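Local structure of ESSB (Geobacillus thermodenitrificans, 2YNQ) at residues D[78-83]-D[94-99]; D[88-93]-D[110-115]. The protein is an integral membrane component of the type VII secretion system, represented here by its largely helical extracellular domain, which probably self-associates. All coordinates share one frame; numbering follows the deposited sequence.

Interaction 1 of 2, residues D[78-83]-D[94-99]; sequences MLYWIY and ELARTI
Leu95 drives its CD2 methyl into the helix that carries Leu79, Tyr80 and Tyr83, and this one branch makes three of the four closest residue contacts. With CG anti to the backbone N (chi1 -160°), the side chain extends so that Leu95 CD2 lies 3.4 Å from Leu79 CB and just as close to Tyr80 N. Tyr83 meets the same methyl with the edge of its ring, CE2 lying 3.7 Å from Leu95 CD2, and the two side chains cross at about a right angle. A branched leucine suits this place because a single methyl can fill the angle between a backbone turn and a ring. Next along the chain, Ala96 offers just CB, which lies 3.8 Å from Tyr80 CE1; a small residue lets the tyrosine lie close to the helix. The phenol is oriented further by its hydroxyl, hydrogen-bonded to Leu104 O, while Ala96 also packs on Ile105 of helix 102-118. One turn after Leu95, Ile99 turns toward the partner helix and packs on Gln76 and Tyr77. No hydrogen bond spans the two segments, whose axes run at 157° with 9.6 Å between them: an antiparallel helical hairpin within an all-helical domain.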
ATOM      1  N   MET D  78     -16.308  -1.494  -7.335  1.00 38.03           N
ATOM      2  CA  MET D  78     -16.412  -2.046  -6.001  1.00 37.31           C
ATOM      3  C   MET D  78     -15.802  -3.431  -5.950  1.00 36.71           C
ATOM      4  O   MET D  78     -15.031  -3.739  -5.041  1.00 36.34           O
ATOM      5  CB  MET D  78     -17.876  -2.075  -5.553  1.00 38.15           C
ATOM      6  CG  MET D  78     -18.440  -0.664  -5.346  1.00 39.28           C
ATOM      7  SD  MET D  78     -20.157  -0.682  -4.789  1.00 44.45           S
ATOM      8  CE  MET D  78     -20.565   1.055  -4.917  1.00 42.05           C
ATOM      9  N   LEU D  79     -16.113  -4.257  -6.948  1.00 36.84           N
ATOM     10  CA  LEU D  79     -15.568  -5.603  -7.016  1.00 36.53           C
ATOM     11  C   LEU D  79     -14.059  -5.576  -7.165  1.00 36.27           C
ATOM     12  O   LEU D  79     -13.359  -6.347  -6.502  1.00 36.40           O
ATOM     13  CB  LEU D  79     -16.218  -6.407  -8.145  1.00 37.42           C
ATOM     14  CG  LEU D  79     -17.695  -6.748  -7.903  1.00 38.93           C
ATOM     15  CD1 LEU D  79     -18.378  -7.390  -9.161  1.00 36.17           C
ATOM     16  CD2 LEU D  79     -17.854  -7.620  -6.649  1.00 35.68           C
ATOM     17  N   TYR D  80     -13.554  -4.674  -8.008  1.00 36.54           N
ATOM     18  CA  TYR D  80     -12.116  -4.499  -8.160  1.00 36.49           C
ATOM     19  C   TYR D  80     -11.446  -4.310  -6.796  1.00 36.73           C
ATOM     20  O   TYR D  80     -10.518  -5.040  -6.453  1.00 36.94           O
ATOM     21  CB  TYR D  80     -11.804  -3.302  -9.042  1.00 36.31           C
ATOM     22  CG  TYR D  80     -10.330  -2.999  -9.081  1.00 36.98           C
ATOM     23  CD1 TYR D  80      -9.513  -3.596 -10.029  1.00 37.95           C
ATOM     24  CD2 TYR D  80      -9.739  -2.121  -8.159  1.00 37.34           C
ATOM     25  CE1 TYR D  80      -8.139  -3.331 -10.069  1.00 39.42           C
ATOM     26  CE2 TYR D  80      -8.370  -1.847  -8.196  1.00 36.38           C
ATOM     27  CZ  TYR D  80      -7.576  -2.464  -9.156  1.00 38.58           C
ATOM     28  OH  TYR D  80      -6.216  -2.228  -9.233  1.00 39.50           O
ATOM     29  N   TRP D  81     -11.923  -3.338  -6.019  1.00 36.23           N
ATOM     30  CA  TRP D  81     -11.274  -3.023  -4.751  1.00 36.34           C
ATOM     31  C   TRP D  81     -11.439  -4.114  -3.709  1.00 36.29           C
ATOM     32  O   TRP D  81     -10.541  -4.335  -2.886  1.00 36.46           O
ATOM     33  CB  TRP D  81     -11.719  -1.650  -4.228  1.00 36.29           C
ATOM     34  CG  TRP D  81     -11.062  -0.561  -5.042  1.00 36.68           C
ATOM     35  CD1 TRP D  81     -11.657   0.257  -5.963  1.00 36.31           C
ATOM     36  CD2 TRP D  81      -9.656  -0.233  -5.054  1.00 35.04           C
ATOM     37  NE1 TRP D  81     -10.709   1.085  -6.534  1.00 37.68           N
ATOM     38  CE2 TRP D  81      -9.480   0.815  -5.978  1.00 36.33           C
ATOM     39  CE3 TRP D  81      -8.537  -0.717  -4.358  1.00 34.63           C
ATOM     40  CZ2 TRP D  81      -8.224   1.386  -6.238  1.00 36.12           C
ATOM     41  CZ3 TRP D  81      -7.289  -0.150  -4.612  1.00 35.05           C
ATOM     42  CH2 TRP D  81      -7.145   0.892  -5.545  1.00 34.94           C
ATOM     43  N   ILE D  82     -12.569  -4.813  -3.754  1.00 36.18           N
ATOM     44  CA  ILE D  82     -12.788  -5.905  -2.839  1.00 35.73           C
ATOM     45  C   ILE D  82     -11.790  -7.034  -3.144  1.00 36.63           C
ATOM     46  O   ILE D  82     -11.188  -7.614  -2.219  1.00 36.49           O
ATOM     47  CB  ILE D  82     -14.250  -6.418  -2.889  1.00 35.89           C
ATOM     48  CG1 ILE D  82     -15.215  -5.365  -2.316  1.00 34.93           C
ATOM     49  CG2 ILE D  82     -14.364  -7.763  -2.154  1.00 33.65           C
ATOM     50  CD1 ILE D  82     -16.734  -5.607  -2.617  1.00 30.43           C
ATOM     51  N   TYR D  83     -11.588  -7.334  -4.423  1.00 36.73           N
ATOM     52  CA  TYR D  83     -10.598  -8.376  -4.768  1.00 37.85           C
ATOM     53  C   TYR D  83      -9.176  -7.954  -4.488  1.00 37.68           C
ATOM     54  O   TYR D  83      -8.343  -8.783  -4.075  1.00 38.42           O
ATOM     55  CB  TYR D  83     -10.671  -8.802  -6.226  1.00 38.38           C
ATOM     56  CG  TYR D  83     -11.988  -9.369  -6.664  1.00 40.68           C
ATOM     57  CD1 TYR D  83     -12.688 -10.291  -5.881  1.00 42.01           C
ATOM     58  CD2 TYR D  83     -12.516  -9.010  -7.903  1.00 43.88           C
ATOM     59  CE1 TYR D  83     -13.917 -10.810  -6.321  1.00 44.56           C
ATOM     60  CE2 TYR D  83     -13.714  -9.521  -8.352  1.00 46.27           C
ATOM     61  CZ  TYR D  83     -14.414 -10.417  -7.555  1.00 46.35           C
ATOM     62  OH  TYR D  83     -15.603 -10.913  -8.052  1.00 50.37           O
ATOM     63  N   GLU D  94      -8.285  -8.972 -14.084  0.50 45.91           N
ATOM     64  CA  GLU D  94      -9.141  -9.199 -15.241  0.50 46.91           C
ATOM     65  C   GLU D  94     -10.386  -8.290 -15.200  0.50 46.78           C
ATOM     66  O   GLU D  94     -10.921  -7.930 -16.251  0.50 47.61           O
ATOM     67  CB  GLU D  94      -9.453 -10.693 -15.442  0.50 47.38           C
ATOM     68  CG  GLU D  94      -9.564 -11.144 -16.927  0.50 49.34           C
ATOM     69  CD  GLU D  94      -8.286 -10.914 -17.758  0.50 49.97           C
ATOM     70  OE1 GLU D  94      -7.152 -11.051 -17.229  0.50 49.91           O
ATOM     71  OE2 GLU D  94      -8.423 -10.600 -18.959  0.50 48.48           O
ATOM     72  N   LEU D  95     -10.812  -7.884 -14.002  1.00 46.00           N
ATOM     73  CA  LEU D  95     -11.850  -6.849 -13.868  1.00 45.96           C
ATOM     74  C   LEU D  95     -11.362  -5.501 -14.391  1.00 46.15           C
ATOM     75  O   LEU D  95     -12.070  -4.826 -15.145  1.00 46.81           O
ATOM     76  CB  LEU D  95     -12.256  -6.707 -12.416  1.00 45.47           C
ATOM     77  CG  LEU D  95     -13.580  -6.083 -11.996  1.00 47.46           C
ATOM     78  CD1 LEU D  95     -14.728  -6.341 -12.977  1.00 50.06           C
ATOM     79  CD2 LEU D  95     -13.929  -6.706 -10.679  1.00 48.92           C
ATOM     80  N   ALA D  96     -10.141  -5.129 -14.009  1.00 45.51           N
ATOM     81  CA  ALA D  96      -9.548  -3.870 -14.441  1.00 45.84           C
ATOM     82  C   ALA D  96      -9.500  -3.806 -15.953  1.00 47.20           C
ATOM     83  O   ALA D  96      -9.781  -2.761 -16.556  1.00 48.00           O
ATOM     84  CB  ALA D  96      -8.144  -3.714 -13.861  1.00 45.26           C
ATOM     85  N   ARG D  97      -9.143  -4.927 -16.574  1.00 47.44           N
ATOM     86  CA  ARG D  97      -9.066  -4.964 -18.020  1.00 48.82           C
ATOM     87  C   ARG D  97     -10.446  -4.820 -18.669  1.00 49.74           C
ATOM     88  O   ARG D  97     -10.587  -4.146 -19.695  1.00 51.12           O
ATOM     89  CB  ARG D  97      -8.407  -6.248 -18.477  1.00 49.09           C
ATOM     90  CG  ARG D  97      -6.957  -6.411 -18.075  1.00 47.80           C
ATOM     91  CD  ARG D  97      -6.412  -7.502 -18.950  1.00 48.65           C
ATOM     92  NE  ARG D  97      -5.221  -8.164 -18.442  1.00 49.71           N
ATOM     93  CZ  ARG D  97      -3.987  -7.690 -18.572  1.00 48.98           C
ATOM     94  NH1 ARG D  97      -3.781  -6.514 -19.168  1.00 50.11           N
ATOM     95  NH2 ARG D  97      -2.965  -8.390 -18.089  1.00 47.22           N
ATOM     96  N   THR D  98     -11.457  -5.436 -18.067  1.00 49.26           N
ATOM     97  CA  THR D  98     -12.818  -5.334 -18.569  1.00 50.57           C
ATOM     98  C   THR D  98     -13.274  -3.879 -18.490  1.00 50.88           C
ATOM     99  O   THR D  98     -13.904  -3.373 -19.415  1.00 52.03           O
ATOM    100  CB  THR D  98     -13.774  -6.223 -17.745  1.00 50.53           C
ATOM    101  OG1 THR D  98     -13.264  -7.556 -17.710  1.00 51.34           O
ATOM    102  CG2 THR D  98     -15.175  -6.249 -18.340  1.00 51.18           C
ATOM    103  N   ILE D  99     -12.949  -3.229 -17.373  1.00 50.01           N
ATOM    104  CA  ILE D  99     -13.282  -1.831 -17.118  1.00 50.34           C
ATOM    105  C   ILE D  99     -12.511  -0.917 -18.058  1.00 50.95           C
ATOM    106  O   ILE D  99     -12.947   0.184 -18.364  1.00 51.72           O
ATOM    107  CB  ILE D  99     -12.908  -1.456 -15.657  1.00 49.43           C
ATOM    108  CG1 ILE D  99     -13.796  -2.199 -14.664  1.00 49.88           C
ATOM    109  CG2 ILE D  99     -13.045   0.034 -15.404  1.00 49.50           C
ATOM    110  CD1 ILE D  99     -13.251  -2.140 -13.232  1.00 50.33           C
TER

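Interaction 2 of 2, residues D[88-93]-D[110-115]; sequences QSEEAL and LKYREQ
Glu90 and Tyr112 lie aslant one another, the carboxylate plane only 23° from that of the ring. The aliphatic part of the glutamate does the touching: Glu90 CG sits 3.7 Å from Tyr112 CE1, approaching the ring obliquely. Tyr112 has CG anti to its backbone N, which lays the ring beside Glu90 and Leu93, and Leu93 CD2 comes to 4.4 Å from Tyr112 CD2. Lys130 and Ile134 of helix 124-152 touch this tyrosine too, and a large aromatic suits a position that must meet two helices.

Against Gln115 the glutamate is turned quite differently, carboxylate and amide planes standing 82° apart. Gln115 NE2 donates to Glu90 OE1 over 3.2 Å in a nearly straight bond, 163° at the hydrogen. The acceptor lies close to the amide plane, yet the donor comes from well above the carboxylate plane. The other end of the amide serves a water, which donates to Gln115 OE1 and also bonds Ser89 OG at 2.6 Å. Ser89 is small enough for the backbones to close in, Ser89 CB resting 3.8 Å from Lys111 CB. The lysine's chain then bends away, its ammonium group pairing with Glu55.

Replacing Gln115 by an alanine removes the amide, and Glu90 OE1 would probably be left without this donor and the water beside Ser89 less firmly held. With both ends of one neutral amide engaged, the polar links among Gln115, Glu90, Ser89 and the water complement the apolar contact of Leu93 with the tyrosine, and the NE2 bond probably eases the negative charge of Glu90 without a formal ion pair.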
ATOM      1  N   GLN D  88      -6.805 -11.083  -4.256  1.00 40.66           N
ATOM      2  CA  GLN D  88      -7.169 -11.873  -5.413  1.00 41.33           C
ATOM      3  C   GLN D  88      -6.821 -11.022  -6.617  1.00 41.82           C
ATOM      4  O   GLN D  88      -7.701 -10.568  -7.367  1.00 41.39           O
ATOM      5  CB  GLN D  88      -8.652 -12.241  -5.373  1.00 40.35           C
ATOM      6  CG  GLN D  88      -8.978 -13.268  -4.288  1.00 41.78           C
ATOM      7  CD  GLN D  88     -10.495 -13.447  -4.077  1.00 45.52           C
ATOM      8  OE1 GLN D  88     -11.097 -12.767  -3.235  1.00 45.76           O
ATOM      9  NE2 GLN D  88     -11.115 -14.341  -4.863  1.00 43.98           N
ATOM     10  N   SER D  89      -5.517 -10.779  -6.779  1.00 42.81           N
ATOM     11  CA  SER D  89      -5.035  -9.811  -7.794  1.00 43.20           C
ATOM     12  C   SER D  89      -5.371 -10.268  -9.205  1.00 42.55           C
ATOM     13  O   SER D  89      -5.675  -9.445 -10.059  1.00 41.91           O
ATOM     14  CB  SER D  89      -3.526  -9.547  -7.662  1.00 44.36           C
ATOM     15  OG  SER D  89      -2.827 -10.778  -7.545  1.00 44.80           O
ATOM     16  N   GLU D  90      -5.349 -11.578  -9.427  1.00 42.67           N
ATOM     17  CA  GLU D  90      -5.745 -12.152 -10.727  1.00 43.48           C
ATOM     18  C   GLU D  90      -7.170 -11.755 -11.110  1.00 43.71           C
ATOM     19  O   GLU D  90      -7.435 -11.331 -12.239  1.00 44.05           O
ATOM     20  CB  GLU D  90      -5.562 -13.666 -10.699  1.00 43.76           C
ATOM     21  CG  GLU D  90      -4.077 -14.004 -10.577  1.00 45.94           C
ATOM     22  CD  GLU D  90      -3.793 -15.364  -9.996  1.00 46.80           C
ATOM     23  OE1 GLU D  90      -4.120 -15.615  -8.839  1.00 44.68           O
ATOM     24  OE2 GLU D  90      -3.195 -16.192 -10.699  1.00 54.23           O
ATOM     25  N   GLU D  91      -8.068 -11.846 -10.133  1.00 43.47           N
ATOM     26  CA  GLU D  91      -9.449 -11.465 -10.301  1.00 43.88           C
ATOM     27  C   GLU D  91      -9.561  -9.945 -10.504  1.00 43.09           C
ATOM     28  O   GLU D  91     -10.264  -9.483 -11.399  1.00 43.79           O
ATOM     29  CB  GLU D  91     -10.218 -11.943  -9.070  1.00 43.82           C
ATOM     30  CG  GLU D  91     -11.639 -12.318  -9.291  1.00 46.43           C
ATOM     31  CD  GLU D  91     -11.847 -13.368 -10.378  1.00 47.31           C
ATOM     32  OE1 GLU D  91     -11.706 -14.577 -10.104  1.00 47.27           O
ATOM     33  OE2 GLU D  91     -12.225 -12.970 -11.495  1.00 49.51           O
ATOM     34  N   ALA D  92      -8.822  -9.170  -9.717  1.00 42.46           N
ATOM     35  CA  ALA D  92      -8.824  -7.710  -9.859  1.00 41.96           C
ATOM     36  C   ALA D  92      -8.217  -7.277 -11.203  1.00 42.74           C
ATOM     37  O   ALA D  92      -8.717  -6.340 -11.860  1.00 42.92           O
ATOM     38  CB  ALA D  92      -8.091  -7.070  -8.700  1.00 40.64           C
ATOM     39  N   LEU D  93      -7.165  -7.974 -11.625  1.00 42.91           N
ATOM     40  CA  LEU D  93      -6.549  -7.702 -12.918  1.00 44.31           C
ATOM     41  C   LEU D  93      -7.524  -7.888 -14.074  1.00 45.49           C
ATOM     42  O   LEU D  93      -7.601  -7.039 -14.956  1.00 46.75           O
ATOM     43  CB  LEU D  93      -5.287  -8.535 -13.129  1.00 44.09           C
ATOM     44  CG  LEU D  93      -4.556  -8.437 -14.480  1.00 45.48           C
ATOM     45  CD1 LEU D  93      -4.150  -7.013 -14.810  1.00 45.57           C
ATOM     46  CD2 LEU D  93      -3.339  -9.354 -14.516  1.00 42.85           C
ATOM     47  N   LEU D 110       0.920  -4.715 -10.383  1.00 44.18           N
ATOM     48  CA  LEU D 110       1.836  -4.600  -9.237  1.00 44.83           C
ATOM     49  C   LEU D 110       1.527  -5.584  -8.112  1.00 44.08           C
ATOM     50  O   LEU D 110       2.433  -6.227  -7.603  1.00 44.94           O
ATOM     51  CB  LEU D 110       1.887  -3.172  -8.713  1.00 45.12           C
ATOM     52  CG  LEU D 110       2.662  -2.212  -9.631  1.00 48.25           C
ATOM     53  CD1 LEU D 110       2.403  -0.768  -9.205  1.00 50.25           C
ATOM     54  CD2 LEU D 110       4.188  -2.516  -9.718  1.00 47.98           C
ATOM     55  N   LYS D 111       0.258  -5.727  -7.729  1.00 43.58           N
ATOM     56  CA  LYS D 111      -0.100  -6.710  -6.690  1.00 42.95           C
ATOM     57  C   LYS D 111       0.174  -8.127  -7.187  1.00 42.75           C
ATOM     58  O   LYS D 111       0.631  -8.982  -6.434  1.00 43.85           O
ATOM     59  CB  LYS D 111      -1.563  -6.560  -6.252  1.00 42.43           C
ATOM     60  CG  LYS D 111      -1.864  -5.300  -5.445  1.00 45.22           C
ATOM     61  CD  LYS D 111      -0.922  -5.127  -4.235  1.00 49.99           C
ATOM     62  CE  LYS D 111      -1.456  -4.155  -3.185  1.00 51.52           C
ATOM     63  NZ  LYS D 111      -2.531  -4.777  -2.295  1.00 53.22           N
ATOM     64  N   TYR D 112      -0.068  -8.370  -8.469  1.00 41.94           N
ATOM     65  CA  TYR D 112       0.177  -9.681  -9.031  1.00 41.83           C
ATOM     66  C   TYR D 112       1.682  -9.988  -9.042  1.00 43.34           C
ATOM     67  O   TYR D 112       2.094 -11.136  -8.812  1.00 43.42           O
ATOM     68  CB  TYR D 112      -0.434  -9.772 -10.436  1.00 41.25           C
ATOM     69  CG  TYR D 112      -0.272 -11.097 -11.124  1.00 39.79           C
ATOM     70  CD1 TYR D 112      -0.544 -12.298 -10.472  1.00 40.52           C
ATOM     71  CD2 TYR D 112       0.135 -11.151 -12.441  1.00 41.52           C
ATOM     72  CE1 TYR D 112      -0.404 -13.537 -11.141  1.00 42.01           C
ATOM     73  CE2 TYR D 112       0.286 -12.362 -13.117  1.00 42.76           C
ATOM     74  CZ  TYR D 112       0.016 -13.549 -12.465  1.00 43.60           C
ATOM     75  OH  TYR D 112       0.194 -14.741 -13.156  1.00 48.04           O
ATOM     76  N   ARG D 113       2.492  -8.959  -9.284  1.00 58.22           N
ATOM     77  CA  ARG D 113       3.934  -9.117  -9.244  1.00 61.18           C
ATOM     78  C   ARG D 113       4.354  -9.683  -7.889  1.00 64.76           C
ATOM     79  O   ARG D 113       5.100 -10.660  -7.835  1.00 66.06           O
ATOM     80  CB  ARG D 113       4.668  -7.814  -9.578  1.00 61.37           C
ATOM     81  CG  ARG D 113       6.084  -8.063 -10.088  1.00 66.43           C
ATOM     82  CD  ARG D 113       6.760  -6.816 -10.684  1.00 70.00           C
ATOM     83  NE  ARG D 113       7.688  -6.182  -9.754  1.00 78.08           N
ATOM     84  CZ  ARG D 113       8.882  -6.671  -9.413  1.00 83.21           C
ATOM     85  NH1 ARG D 113       9.320  -7.823  -9.911  1.00 82.49           N
ATOM     86  NH2 ARG D 113       9.644  -5.994  -8.562  1.00 91.03           N
ATOM     87  N   GLU D 114       3.835  -9.101  -6.807  1.00 67.52           N
ATOM     88  CA  GLU D 114       4.176  -9.549  -5.449  1.00 73.01           C
ATOM     89  C   GLU D 114       3.852 -11.020  -5.258  1.00 73.93           C
ATOM     90  O   GLU D 114       4.623 -11.757  -4.656  1.00 77.08           O
ATOM     91  CB  GLU D 114       3.398  -8.766  -4.404  1.00 75.49           C
ATOM     92  CG  GLU D 114       3.830  -7.344  -4.153  1.00 78.85           C
ATOM     93  CD  GLU D 114       2.835  -6.624  -3.249  1.00 83.68           C
ATOM     94  OE1 GLU D 114       2.053  -7.313  -2.553  1.00 86.75           O
ATOM     95  OE2 GLU D 114       2.817  -5.375  -3.233  1.00 85.32           O
ATOM     96  N   GLN D 115       2.704 -11.434  -5.779  1.00 72.66           N
ATOM     97  CA  GLN D 115       2.232 -12.790  -5.604  1.00 75.10           C
ATOM     98  C   GLN D 115       3.122 -13.783  -6.345  1.00 75.79           C
ATOM     99  O   GLN D 115       3.330 -14.922  -5.885  1.00 78.41           O
ATOM    100  CB  GLN D 115       0.785 -12.908  -6.067  1.00 74.29           C
ATOM    101  CG  GLN D 115       0.192 -14.281  -5.834  1.00 76.52           C
ATOM    102  CD  GLN D 115      -1.182 -14.430  -6.443  1.00 77.05           C
ATOM    103  OE1 GLN D 115      -2.031 -13.531  -6.339  1.00 75.45           O
ATOM    104  NE2 GLN D 115      -1.419 -15.574  -7.079  1.00 77.04           N
TER
HETATM  105  O   HOH W   1      -2.754 -11.317  -5.020  1.00 57.58           O

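Overall arrangement
Helix 89-99 is common to both contacts, whose centres lie about 11 Å apart: its later half packs on helix 75-85 in interaction 1, and its first turns meet helix 102-118 in interaction 2. Three consecutive helices are thus joined in an up-and-down succession. The two contacts also touch directly. Tyr83 O and Gln88 N, 2.8 Å apart, probably form a hydrogen bond across the turn between the first two helices, and Tyr83 CE2 packs 3.6 Å from Glu91 CG. A bound sodium ion lies about 11 Å from the Tyr80 side chain, too far for direct coordination. Beyond interaction 2, Glu114 bonds Ser56 of the second subunit, bringing helix 102-118 to the dimer interface.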